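Local coordinates for citrinin polyketide synthase (Monascus purpureus, PDB 5MPT), which builds the keto-aldehyde precursor of the mycotoxin citrinin from malonyl-CoA units, the domain described here being its C-methyltransferase, at residues P80-M89 with F149-D158; E138-F149 with W322-L330. All blocks are in the same frame, centred on the assembly; numbering follows the deposited sequence.

Interaction 1 of 2, residues P80-M89 with F149-D158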
loop_
_atom_site.group_PDB
_atom_site.type_symbol
_atom_site.label_atom_id
_atom_site.label_comp_id
_atom_site.label_asym_id
_atom_site.label_seq_id
_atom_site.Cartn_x
_atom_site.Cartn_y
_atom_site.Cartn_z
ATOM N N PRO A 80 8.722 -27.691 0.927
ATOM C CA PRO A 80 7.363 -27.855 1.457
ATOM C C PRO A 80 6.739 -26.538 1.883
ATOM O O PRO A 80 7.427 -25.609 2.317
ATOM C CB PRO A 80 7.571 -28.768 2.668
ATOM C CG PRO A 80 9.002 -28.537 3.074
ATOM C CD PRO A 80 9.737 -28.309 1.805
ATOM N N TYR A 81 5.411 -26.487 1.786
ATOM C CA TYR A 81 4.674 -25.307 2.215
ATOM C C TYR A 81 3.196 -25.632 2.159
ATOM O O TYR A 81 2.772 -26.585 1.491
ATOM C CB TYR A 81 4.994 -24.069 1.355
ATOM C CG TYR A 81 4.805 -24.269 -0.129
ATOM C CD1 TYR A 81 3.561 -24.129 -0.716
ATOM C CD2 TYR A 81 5.883 -24.540 -0.945
ATOM C CE1 TYR A 81 3.393 -24.316 -2.083
ATOM C CE2 TYR A 81 5.729 -24.728 -2.303
ATOM C CZ TYR A 81 4.482 -24.615 -2.865
ATOM O OH TYR A 81 4.372 -24.801 -4.222
ATOM N N LEU A 82 2.429 -24.835 2.896
ATOM C CA LEU A 82 0.986 -25.014 2.973
ATOM C C LEU A 82 0.341 -24.723 1.624
ATOM O O LEU A 82 0.770 -23.811 0.923
ATOM C CB LEU A 82 0.385 -24.084 4.013
ATOM C CG LEU A 82 0.619 -24.380 5.489
ATOM C CD1 LEU A 82 0.206 -23.176 6.318
ATOM C CD2 LEU A 82 -0.140 -25.621 5.939
ATOM N N PRO A 83 -0.695 -25.468 1.239
ATOM C CA PRO A 83 -1.341 -25.195 -0.053
ATOM C C PRO A 83 -1.754 -23.749 -0.255
ATOM O O PRO A 83 -1.713 -23.281 -1.394
ATOM C CB PRO A 83 -2.562 -26.127 -0.039
ATOM C CG PRO A 83 -2.437 -26.933 1.245
ATOM C CD PRO A 83 -1.071 -26.802 1.731
ATOM N N LYS A 84 -2.194 -23.045 0.794
ATOM C CA LYS A 84 -2.664 -21.673 0.603
ATOM C C LYS A 84 -1.560 -20.749 0.130
ATOM O O LYS A 84 -1.848 -19.606 -0.256
ATOM C CB LYS A 84 -3.252 -21.117 1.905
ATOM C CG LYS A 84 -2.257 -20.898 3.039
ATOM C CD LYS A 84 -2.876 -20.064 4.151
ATOM C CE LYS A 84 -2.135 -20.217 5.473
ATOM N NZ LYS A 84 -2.583 -19.202 6.472
ATOM N N HIS A 85 -0.307 -21.204 0.167
ATOM C CA HIS A 85 0.816 -20.383 -0.237
ATOM C C HIS A 85 1.284 -20.663 -1.665
ATOM O O HIS A 85 2.286 -20.089 -2.091
ATOM C CB HIS A 85 1.984 -20.549 0.731
ATOM C CG HIS A 85 1.723 -20.006 2.103
ATOM N ND1 HIS A 85 1.152 -18.769 2.321
ATOM C CD2 HIS A 85 1.974 -20.525 3.329
ATOM C CE1 HIS A 85 1.049 -18.555 3.622
ATOM N NE2 HIS A 85 1.531 -19.610 4.256
ATOM N N GLU A 86 0.544 -21.456 -2.438
ATOM C CA GLU A 86 0.973 -21.801 -3.794
ATOM C C GLU A 86 1.283 -20.568 -4.639
ATOM O O GLU A 86 2.343 -20.497 -5.260
ATOM C CB GLU A 86 -0.084 -22.667 -4.492
ATOM C CG GLU A 86 0.312 -23.111 -5.905
ATOM C CD GLU A 86 1.494 -24.046 -5.911
ATOM O OE1 GLU A 86 1.839 -24.569 -4.827
ATOM O OE2 GLU A 86 2.081 -24.253 -6.998
ATOM N N ARG A 87 0.349 -19.609 -4.732
ATOM C CA ARG A 87 0.582 -18.443 -5.578
ATOM C C ARG A 87 1.777 -17.634 -5.080
ATOM O O ARG A 87 2.623 -17.192 -5.870
ATOM C CB ARG A 87 -0.689 -17.590 -5.633
ATOM C CG ARG A 87 -1.833 -18.293 -6.393
ATOM C CD ARG A 87 -3.161 -17.558 -6.244
ATOM N NE ARG A 87 -3.653 -17.687 -4.881
ATOM C CZ ARG A 87 -4.759 -17.125 -4.423
ATOM N NH1 ARG A 87 -5.512 -16.376 -5.226
ATOM N NH2 ARG A 87 -5.116 -17.313 -3.161
ATOM N N PHE A 88 1.838 -17.405 -3.767
ATOM C CA PHE A 88 2.995 -16.755 -3.150
ATOM C C PHE A 88 4.299 -17.479 -3.479
ATOM O O PHE A 88 5.293 -16.852 -3.876
ATOM C CB PHE A 88 2.756 -16.699 -1.643
ATOM C CG PHE A 88 3.844 -16.037 -0.855
ATOM C CD1 PHE A 88 4.381 -14.828 -1.236
ATOM C CD2 PHE A 88 4.305 -16.631 0.310
ATOM C CE1 PHE A 88 5.355 -14.230 -0.474
ATOM C CE2 PHE A 88 5.261 -16.038 1.065
ATOM C CZ PHE A 88 5.784 -14.814 0.676
ATOM N N MET A 89 4.330 -18.804 -3.312
ATOM C CA MET A 89 5.602 -19.469 -3.506
ATOM C C MET A 89 6.026 -19.455 -4.961
ATOM O O MET A 89 7.226 -19.475 -5.245
ATOM C CB MET A 89 5.555 -20.895 -2.956
ATOM C CG MET A 89 5.480 -20.889 -1.428
ATOM S SD MET A 89 6.896 -20.113 -0.644
ATOM C CE MET A 89 8.235 -21.162 -1.233
ATOM N N PHE A 149 10.811 -17.265 7.893
ATOM C CA PHE A 149 10.113 -17.525 6.638
ATOM C C PHE A 149 9.769 -18.995 6.475
ATOM O O PHE A 149 8.658 -19.331 6.052
ATOM C CB PHE A 149 10.954 -17.048 5.457
ATOM C CG PHE A 149 10.199 -17.008 4.171
ATOM C CD1 PHE A 149 9.277 -16.008 3.947
ATOM C CD2 PHE A 149 10.413 -17.940 3.181
ATOM C CE1 PHE A 149 8.559 -15.957 2.783
ATOM C CE2 PHE A 149 9.694 -17.896 2.000
ATOM C CZ PHE A 149 8.780 -16.871 1.798
ATOM N N ALA A 150 10.706 -19.893 6.785
ATOM C CA ALA A 150 10.404 -21.316 6.702
ATOM C C ALA A 150 9.279 -21.678 7.661
ATOM O O ALA A 150 8.338 -22.407 7.296
ATOM C CB ALA A 150 11.670 -22.140 6.976
ATOM N N ASP A 151 9.331 -21.159 8.891
ATOM C CA ASP A 151 8.247 -21.439 9.830
ATOM C C ASP A 151 6.901 -20.935 9.314
ATOM O O ASP A 151 5.876 -21.608 9.500
ATOM C CB ASP A 151 8.560 -20.841 11.199
ATOM C CG ASP A 151 9.555 -21.661 11.966
ATOM O OD1 ASP A 151 9.958 -22.717 11.426
ATOM O OD2 ASP A 151 9.915 -21.269 13.095
ATOM N N CYS A 152 6.868 -19.749 8.680
ATOM C CA CYS A 152 5.606 -19.207 8.173
ATOM C C CYS A 152 5.054 -20.037 7.023
ATOM O O CYS A 152 3.874 -20.394 7.022
ATOM C CB CYS A 152 5.768 -17.743 7.720
ATOM S SG CYS A 152 5.933 -16.605 9.070
ATOM N N ILE A 153 5.873 -20.351 6.018
ATOM C CA ILE A 153 5.279 -21.001 4.864
ATOM C C ILE A 153 4.850 -22.424 5.177
ATOM O O ILE A 153 3.999 -22.949 4.463
ATOM C CB ILE A 153 6.189 -20.992 3.633
ATOM C CG1 ILE A 153 7.492 -21.728 3.855
ATOM C CG2 ILE A 153 6.520 -19.489 3.214
ATOM C CD1 ILE A 153 8.392 -21.754 2.607
ATOM N N THR A 154 5.397 -23.056 6.228
ATOM C CA THR A 154 4.944 -24.394 6.628
ATOM C C THR A 154 3.841 -24.380 7.678
ATOM O O THR A 154 3.256 -25.429 7.946
ATOM C CB THR A 154 6.118 -25.222 7.145
ATOM O OG1 THR A 154 6.716 -24.607 8.290
ATOM C CG2 THR A 154 7.117 -25.381 6.067
ATOM N N GLY A 155 3.496 -23.222 8.236
ATOM C CA GLY A 155 2.432 -23.127 9.203
ATOM C C GLY A 155 2.869 -23.145 10.649
ATOM O O GLY A 155 2.014 -23.028 11.530
ATOM N N LYS A 156 4.155 -23.347 10.932
ATOM C CA LYS A 156 4.586 -23.337 12.328
ATOM C C LYS A 156 4.424 -21.954 12.946
ATOM O O LYS A 156 4.191 -21.841 14.152
ATOM C CB LYS A 156 6.035 -23.803 12.441
ATOM C CG LYS A 156 6.538 -23.885 13.861
ATOM C CD LYS A 156 7.957 -24.391 13.910
ATOM C CE LYS A 156 8.489 -24.381 15.321
ATOM N NZ LYS A 156 9.896 -24.856 15.339
ATOM N N GLU A 157 4.603 -20.901 12.154
ATOM C CA GLU A 157 4.278 -19.537 12.547
ATOM C C GLU A 157 3.311 -18.971 11.522
ATOM O O GLU A 157 3.151 -19.511 10.424
ATOM C CB GLU A 157 5.530 -18.638 12.620
ATOM C CG GLU A 157 6.587 -19.083 13.608
ATOM C CD GLU A 157 6.349 -18.567 15.007
ATOM O OE1 GLU A 157 5.250 -18.037 15.265
ATOM O OE2 GLU A 157 7.270 -18.688 15.844
ATOM N N ASP A 158 2.660 -17.874 11.889
ATOM C CA ASP A 158 1.743 -17.175 11.002
ATOM C C ASP A 158 2.213 -15.735 10.801
ATOM O O ASP A 158 2.501 -15.020 11.771
ATOM C CB ASP A 158 0.318 -17.211 11.561
ATOM C CG ASP A 158 -0.652 -16.483 10.675
ATOM O OD1 ASP A 158 -1.071 -17.067 9.655
ATOM O OD2 ASP A 158 -0.944 -15.316 10.966
HETATM O O HOH W 1 -0.662 -19.550 8.753
HETATM O O HOH W 2 1.458 -19.268 7.065
#
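I153 meets Y81, M89 and F88 at the end of helix 149-154. Its CG1 lies between the backbone N and the carbonyl carbon (chi1 61°). This carries CD1 toward M89, whose CE is 3.9 Å from I153 CD1. The M89 chain is bent at chi2 and chi3 and crosses I153 at about a right angle. I153 CG2 lies against one face of the F149 ring. At the edge of that same ring, F88 CZ approaches F149 CE1 to 3.7 Å. These two rings meet rim to rim, their planes at 64°. The carbonyl of I153 takes the one direct hydrogen bond between the segments, from L82 N to I153 O at 2.9 Å, nearly straight at the hydrogen. The L82 side chain then lies along the Schellman turn, with CD1 3.6 Å from G155 CA. T154 CG2 lies 3.8 Å from P80 O, while its OG1 bonds back to A150 O. Two waters bridge the segments. One joins H85 NE2 to C152 O; the other joins K84 NZ to D158 OD1. The second aspartate oxygen, OD2, caps Q161 N. The helix end is thus held by apolar packing round I153, while I153 O is met by L82 N and C152 O by a water.

Interaction 2 of 2, residues E138-F149 with W322-L330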
loop_
_atom_site.group_PDB
_atom_site.type_symbol
_atom_site.label_atom_id
_atom_site.label_comp_id
_atom_site.label_asym_id
_atom_site.label_seq_id
_atom_site.Cartn_x
_atom_site.Cartn_y
_atom_site.Cartn_z
ATOM N N GLU A 138 10.672 -0.671 6.773
ATOM C CA GLU A 138 10.352 -1.798 5.905
ATOM C C GLU A 138 11.464 -2.822 5.884
ATOM O O GLU A 138 11.217 -3.999 5.592
ATOM C CB GLU A 138 10.081 -1.349 4.477
ATOM C CG GLU A 138 11.189 -0.558 3.824
ATOM C CD GLU A 138 10.907 0.921 3.845
ATOM O OE1 GLU A 138 10.508 1.415 4.931
ATOM O OE2 GLU A 138 11.122 1.547 2.792
ATOM N N HIS A 139 12.681 -2.397 6.176
ATOM C CA HIS A 139 13.794 -3.344 6.247
ATOM C C HIS A 139 13.740 -4.159 7.528
ATOM O O HIS A 139 14.003 -5.372 7.511
ATOM C CB HIS A 139 15.089 -2.549 6.098
ATOM C CG HIS A 139 15.160 -1.851 4.789
ATOM N ND1 HIS A 139 15.806 -0.643 4.606
ATOM C CD2 HIS A 139 14.593 -2.160 3.600
ATOM C CE1 HIS A 139 15.672 -0.272 3.347
ATOM N NE2 HIS A 139 14.923 -1.160 2.719
ATOM N N LYS A 140 13.382 -3.519 8.641
ATOM C CA LYS A 140 13.144 -4.263 9.867
ATOM C C LYS A 140 11.986 -5.236 9.685
ATOM O O LYS A 140 12.062 -6.387 10.146
ATOM C CB LYS A 140 12.851 -3.308 11.022
ATOM C CG LYS A 140 13.967 -2.355 11.398
ATOM C CD LYS A 140 13.539 -1.520 12.608
ATOM C CE LYS A 140 14.571 -0.493 13.018
ATOM N NZ LYS A 140 13.936 0.558 13.887
ATOM N N LEU A 141 10.902 -4.795 9.035
ATOM C CA LEU A 141 9.788 -5.699 8.786
ATOM C C LEU A 141 10.221 -6.857 7.899
ATOM O O LEU A 141 9.765 -7.993 8.081
ATOM C CB LEU A 141 8.622 -4.951 8.151
ATOM C CG LEU A 141 7.241 -5.621 8.188
ATOM C CD1 LEU A 141 6.778 -5.834 9.613
ATOM C CD2 LEU A 141 6.277 -4.759 7.421
ATOM N N THR A 142 11.084 -6.580 6.922
ATOM C CA THR A 142 11.567 -7.631 6.032
ATOM C C THR A 142 12.262 -8.746 6.822
ATOM O O THR A 142 12.029 -9.950 6.586
ATOM C CB THR A 142 12.508 -7.002 5.002
ATOM O OG1 THR A 142 11.744 -6.185 4.102
ATOM C CG2 THR A 142 13.272 -8.072 4.207
ATOM N N SER A 143 13.047 -8.378 7.828
ATOM C CA SER A 143 13.701 -9.423 8.602
ATOM C C SER A 143 12.792 -10.048 9.659
ATOM O O SER A 143 12.981 -11.229 10.006
ATOM C CB SER A 143 14.976 -8.870 9.236
ATOM O OG SER A 143 15.997 -8.839 8.261
ATOM N N LEU A 144 11.798 -9.301 10.154
ATOM C CA LEU A 144 10.874 -9.824 11.161
ATOM C C LEU A 144 10.142 -11.057 10.645
ATOM O O LEU A 144 10.115 -12.114 11.306
ATOM C CB LEU A 144 9.882 -8.727 11.575
ATOM C CG LEU A 144 8.873 -9.047 12.692
ATOM C CD1 LEU A 144 8.231 -7.769 13.228
ATOM C CD2 LEU A 144 7.756 -9.944 12.223
ATOM N N THR A 145 9.566 -10.965 9.450
ATOM C CA THR A 145 8.973 -12.169 8.871
ATOM C C THR A 145 10.027 -13.003 8.168
ATOM O O THR A 145 9.980 -14.233 8.222
ATOM C CB THR A 145 7.848 -11.820 7.883
ATOM O OG1 THR A 145 8.362 -10.982 6.846
ATOM C CG2 THR A 145 6.705 -11.094 8.577
ATOM N N GLY A 146 10.992 -12.340 7.525
ATOM C CA GLY A 146 11.985 -13.040 6.718
ATOM C C GLY A 146 12.807 -14.045 7.500
ATOM O O GLY A 146 13.137 -15.112 6.984
ATOM N N SER A 147 13.175 -13.706 8.745
ATOM C CA SER A 147 13.936 -14.617 9.591
ATOM C C SER A 147 13.104 -15.803 10.041
ATOM O O SER A 147 13.674 -16.786 10.517
ATOM C CB SER A 147 14.459 -13.887 10.824
ATOM O OG SER A 147 13.375 -13.512 11.658
ATOM N N LYS A 148 11.778 -15.729 9.932
ATOM C CA LYS A 148 10.900 -16.831 10.289
ATOM C C LYS A 148 10.180 -17.377 9.060
ATOM O O LYS A 148 9.070 -17.908 9.160
ATOM C CB LYS A 148 9.878 -16.404 11.347
ATOM C CG LYS A 148 10.450 -15.712 12.577
ATOM C CD LYS A 148 10.865 -16.651 13.686
ATOM C CE LYS A 148 11.311 -15.859 14.920
ATOM N NZ LYS A 148 12.484 -14.951 14.649
ATOM N N PHE A 149 10.811 -17.265 7.893
ATOM C CA PHE A 149 10.113 -17.525 6.638
ATOM C C PHE A 149 9.769 -18.995 6.475
ATOM O O PHE A 149 8.658 -19.331 6.052
ATOM C CB PHE A 149 10.954 -17.048 5.457
ATOM C CG PHE A 149 10.199 -17.008 4.171
ATOM C CD1 PHE A 149 9.277 -16.008 3.947
ATOM C CD2 PHE A 149 10.413 -17.940 3.181
ATOM C CE1 PHE A 149 8.559 -15.957 2.783
ATOM C CE2 PHE A 149 9.694 -17.896 2.000
ATOM C CZ PHE A 149 8.780 -16.871 1.798
ATOM N N TRP A 322 10.228 -6.461 -1.569
ATOM C CA TRP A 322 10.027 -6.606 -0.127
ATOM C C TRP A 322 8.555 -6.553 0.257
ATOM O O TRP A 322 8.159 -7.179 1.247
ATOM C CB TRP A 322 10.805 -5.572 0.676
ATOM C CG TRP A 322 10.320 -4.108 0.635
ATOM C CD1 TRP A 322 10.836 -3.099 -0.116
ATOM C CD2 TRP A 322 9.218 -3.534 1.374
ATOM N NE1 TRP A 322 10.135 -1.939 0.110
ATOM C CE2 TRP A 322 9.143 -2.181 1.020
ATOM C CE3 TRP A 322 8.307 -4.033 2.305
ATOM C CZ2 TRP A 322 8.213 -1.336 1.566
ATOM C CZ3 TRP A 322 7.388 -3.199 2.834
ATOM C CH2 TRP A 322 7.338 -1.859 2.474
ATOM N N VAL A 323 7.737 -5.815 -0.495
ATOM C CA VAL A 323 6.303 -5.770 -0.212
ATOM C C VAL A 323 5.670 -7.139 -0.448
ATOM O O VAL A 323 4.953 -7.677 0.411
ATOM C CB VAL A 323 5.628 -4.683 -1.070
ATOM C CG1 VAL A 323 4.116 -4.664 -0.852
ATOM C CG2 VAL A 323 6.266 -3.310 -0.780
ATOM N N ASP A 324 5.890 -7.711 -1.632
ATOM C CA ASP A 324 5.423 -9.074 -1.878
ATOM C C ASP A 324 5.968 -10.054 -0.850
ATOM O O ASP A 324 5.256 -10.947 -0.389
ATOM C CB ASP A 324 5.817 -9.524 -3.278
ATOM C CG ASP A 324 4.869 -9.008 -4.323
ATOM O OD1 ASP A 324 3.657 -9.159 -4.089
ATOM O OD2 ASP A 324 5.325 -8.472 -5.355
ATOM N N PHE A 325 7.243 -9.935 -0.510
ATOM C CA PHE A 325 7.888 -10.922 0.353
ATOM C C PHE A 325 7.217 -10.986 1.716
ATOM O O PHE A 325 7.076 -12.066 2.303
ATOM C CB PHE A 325 9.356 -10.561 0.503
ATOM C CG PHE A 325 10.136 -11.492 1.388
ATOM C CD1 PHE A 325 10.253 -12.838 1.084
ATOM C CD2 PHE A 325 10.763 -11.026 2.537
ATOM C CE1 PHE A 325 10.984 -13.678 1.896
ATOM C CE2 PHE A 325 11.504 -11.871 3.346
ATOM C CZ PHE A 325 11.575 -13.206 3.037
ATOM N N ILE A 326 6.795 -9.835 2.233
ATOM C CA ILE A 326 6.158 -9.759 3.543
ATOM C C ILE A 326 4.668 -9.985 3.438
ATOM O O ILE A 326 4.112 -10.844 4.117
ATOM C CB ILE A 326 6.396 -8.395 4.195
ATOM C CG1 ILE A 326 7.894 -8.167 4.358
ATOM C CG2 ILE A 326 5.643 -8.295 5.529
ATOM C CD1 ILE A 326 8.282 -6.760 4.740
ATOM N N PHE A 327 4.000 -9.131 2.671
ATOM C CA PHE A 327 2.551 -9.182 2.638
ATOM C C PHE A 327 2.041 -10.411 1.928
ATOM O O PHE A 327 0.917 -10.853 2.209
ATOM C CB PHE A 327 2.012 -7.909 1.993
ATOM C CG PHE A 327 2.153 -6.701 2.870
ATOM C CD1 PHE A 327 3.295 -5.930 2.844
ATOM C CD2 PHE A 327 1.111 -6.317 3.701
ATOM C CE1 PHE A 327 3.431 -4.818 3.668
ATOM C CE2 PHE A 327 1.227 -5.184 4.508
ATOM C CZ PHE A 327 2.378 -4.445 4.494
ATOM N N GLY A 328 2.857 -11.022 1.070
ATOM C CA GLY A 328 2.417 -12.219 0.411
ATOM C C GLY A 328 2.173 -13.369 1.360
ATOM O O GLY A 328 1.508 -14.335 0.974
ATOM N N LEU A 329 2.647 -13.265 2.603
ATOM C CA LEU A 329 2.381 -14.256 3.634
ATOM C C LEU A 329 0.977 -14.149 4.212
ATOM O O LEU A 329 0.589 -15.037 4.991
ATOM C CB LEU A 329 3.352 -14.105 4.801
ATOM C CG LEU A 329 4.823 -14.439 4.598
ATOM C CD1 LEU A 329 5.590 -14.003 5.812
ATOM C CD2 LEU A 329 4.964 -15.936 4.381
ATOM N N LEU A 330 0.229 -13.102 3.864
ATOM C CA LEU A 330 -1.014 -12.764 4.540
ATOM C C LEU A 330 -2.195 -13.050 3.628
ATOM O O LEU A 330 -2.194 -12.658 2.452
ATOM C CB LEU A 330 -1.012 -11.294 4.951
ATOM C CG LEU A 330 0.224 -10.907 5.762
ATOM C CD1 LEU A 330 0.266 -9.409 6.005
ATOM C CD2 LEU A 330 0.272 -11.664 7.089
HETATM O O HOH W 3 8.590 -12.567 4.749
#
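Helices 138-146 and 322-327 run in roughly the same direction, their axes 9.4 Å apart at closest approach and crossing at 40°, with T142 and I326 nearest by CA. I326 projects into the middle of the interface. Its CG1 is anti to the carbonyl carbon (chi1 -60°), and the extended chain brings CD1 against helix 138-146. There CD1 lies 3.8 Å from L141 CG and 3.6 Å from T142 OG1. That hydroxyl donates to E138 O, which also accepts from T142 N on the opposite face of its plane. At one end, E138 CB sits over the six-membered ring of W322, 3.4 Å from its centroid, in a CH-pi contact. V323 CG2 covers the other face of the indole. Y40 OH bonds both E138 OE2 and W322 NE1, and S180 OG bonds E138 OE1. At the other end, F325 reaches G146, its CE2 3.6 Å from G146 CA. F325 CE1 also lies over a face of F149; the near-parallel rings are slid apart, with little overlap. L329 CD1 touches T145 CB at 3.8 Å. A water links T145 OG1 to F325 O. This is buried helix-helix packing between the helical part and the Rossmann-like methyltransferase fold, where helix 321-327 follows strand 309-316. L141 lies about 7 Å from the catalytic Y177, side chain to side chain.

Interactions 1 and 2 adjoin, their centres 13 Å apart, and F149 belongs to both. Helices 136-146 and 149-154 follow each other in the chain, so the two contacts hold successive helices against different partners. F88 of interaction 1 also meets backbone carbonyls of D324, F325 and G328 and the side chain of L329, so the two contacts adjoin through it. Interaction 2 is wholly buried and lies nearer the centre of the chain and the methyltransferase site. It has no direct hydrogen bond between its segments, only one water bridge among apolar and ring contacts. Interaction 1 is partly buried and away from the annotated sites. It combines apolar packing with a backbone hydrogen bond and two water bridges.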